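Local atomic coordinates of iron-regulated ABC transporter siderophore-binding protein SirA (Staphylococcus aureus subsp. aureus, PDB entry 3MWG), a protein that probably binds a ferric siderophore at the cell surface and delivers it to an ABC transporter for iron uptake. Residues A[25-30]-A[50-55]. Residues are numbered along the deposited sequence; the frame is centred on the assembly and turned at random.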
# COMPACT_ATOMS: atom_id res chain seq x y z
N GLY A 25 20.91 4.14 3.85
CA GLY A 25 20.31 5.11 2.93
C GLY A 25 18.91 4.67 2.56
O GLY A 25 18.64 3.47 2.48
N ALA A 26 17.99 5.63 2.40
CA ALA A 26 16.63 5.29 2.01
C ALA A 26 16.10 6.44 1.18
O ALA A 26 16.66 7.54 1.25
CB ALA A 26 15.74 5.08 3.23
N VAL A 27 15.07 6.20 0.38
CA VAL A 27 14.40 7.28 -0.34
C VAL A 27 13.49 8.06 0.59
O VAL A 27 12.99 7.53 1.59
CB VAL A 27 13.65 6.81 -1.61
CG1 VAL A 27 14.66 6.47 -2.73
CG2 VAL A 27 12.67 5.60 -1.29
N GLU A 28 13.31 9.34 0.28
CA GLU A 28 12.42 10.24 0.99
C GLU A 28 10.99 9.68 1.00
O GLU A 28 10.50 9.12 -0.00
CB GLU A 28 12.42 11.61 0.28
CG GLU A 28 11.64 12.70 0.96
CD GLU A 28 11.73 14.03 0.21
OE1 GLU A 28 12.23 14.99 0.81
OE2 GLU A 28 11.31 14.11 -0.97
N SER A 29 10.32 9.85 2.15
CA SER A 29 8.90 9.51 2.29
C SER A 29 8.03 10.39 1.39
O SER A 29 8.39 11.52 1.06
CB SER A 29 8.48 9.66 3.74
OG SER A 29 8.70 10.99 4.21
N TRP A 30 6.88 9.86 0.98
CA TRP A 30 5.99 10.62 0.08
C TRP A 30 5.36 11.84 0.74
O TRP A 30 5.06 12.82 0.05
CB TRP A 30 4.88 9.72 -0.45
CG TRP A 30 5.33 8.74 -1.48
CD1 TRP A 30 5.41 7.38 -1.33
CD2 TRP A 30 5.80 9.02 -2.80
NE1 TRP A 30 5.88 6.81 -2.49
CE2 TRP A 30 6.13 7.79 -3.41
CE3 TRP A 30 5.95 10.20 -3.55
CZ2 TRP A 30 6.60 7.69 -4.74
CZ3 TRP A 30 6.43 10.11 -4.86
CH2 TRP A 30 6.75 8.86 -5.43
N GLY A 50 17.46 10.89 -1.79
CA GLY A 50 16.69 11.51 -2.85
C GLY A 50 15.27 10.95 -2.90
O GLY A 50 14.85 10.22 -2.02
N GLN A 51 14.56 11.29 -3.96
CA GLN A 51 13.16 10.98 -4.11
C GLN A 51 13.01 9.67 -4.85
O GLN A 51 13.81 9.35 -5.72
CB GLN A 51 12.48 12.11 -4.87
CG GLN A 51 12.77 13.48 -4.19
CD GLN A 51 11.78 14.56 -4.56
OE1 GLN A 51 11.08 15.10 -3.70
NE2 GLN A 51 11.74 14.92 -5.85
N GLU A 52 11.98 8.90 -4.50
CA GLU A 52 11.77 7.59 -5.11
C GLU A 52 11.73 7.56 -6.66
O GLU A 52 12.24 6.61 -7.26
CB GLU A 52 10.54 6.94 -4.49
CG GLU A 52 10.31 5.52 -4.95
CD GLU A 52 9.20 4.85 -4.18
OE1 GLU A 52 9.25 4.91 -2.95
OE2 GLU A 52 8.30 4.28 -4.81
N PRO A 53 11.14 8.60 -7.31
CA PRO A 53 11.24 8.60 -8.79
C PRO A 53 12.65 8.72 -9.39
O PRO A 53 12.85 8.36 -10.55
CB PRO A 53 10.41 9.83 -9.19
CG PRO A 53 9.36 9.92 -8.13
CD PRO A 53 10.15 9.59 -6.85
N ALA A 54 13.61 9.25 -8.64
CA ALA A 54 14.95 9.50 -9.19
C ALA A 54 15.97 9.63 -8.05
O ALA A 54 16.42 10.73 -7.76
CB ALA A 54 14.94 10.80 -10.10
N PRO A 55 16.32 8.51 -7.38
CA PRO A 55 17.22 8.61 -6.26
C PRO A 55 18.59 9.08 -6.75
O PRO A 55 18.94 8.83 -7.90
CB PRO A 55 17.30 7.15 -5.74
CG PRO A 55 17.01 6.32 -6.96
CD PRO A 55 15.93 7.12 -7.65
O HOH W 1 10.11 9.94 -2.52
O HOH W 2 5.99 4.16 -3.60
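Two neighbouring parallel strands of the N-terminal lobe's sheet run out into loops here, and the bond from Glu28 N to Gly50 O, 2.9 Å and nearly straight at 174°, ties the two chains where they leave the sheet. Val27 CA makes a CA-H...O contact to Gly50 O, 3.4 Å. Gly50 suits its place because at its backbone angles a CB would be jammed against the carbonyl O of the residue before. Further on, water continues the pairing, accepting from Glu52 N and donating to Glu28 O. Branched and apolar, Val27, buried, turns its branches toward the second chain: CG1 meets Pro55 CB at 4.1 Å, while CG2 rests against Glu52, 3.9 Å from OE1. The Glu52 chain is extended, with CG anti to the backbone N (chi1 -174°), and crosses Trp30 at about a right angle. Glu52 OE2 arrives at the indole edge, 3.8 Å from Trp30 CZ2, and a second water joins it to Trp30 NE1. Arg74 forms a salt bridge to OE2 and Gln10 a hydrogen bond to OE1, which probably keeps this buried acid ionised. Pro53 sets CD 3.8 Å from Trp30 CH2. Two alpha/beta lobes joined by long helix 111-136 are the build of class III periplasmic binding proteins.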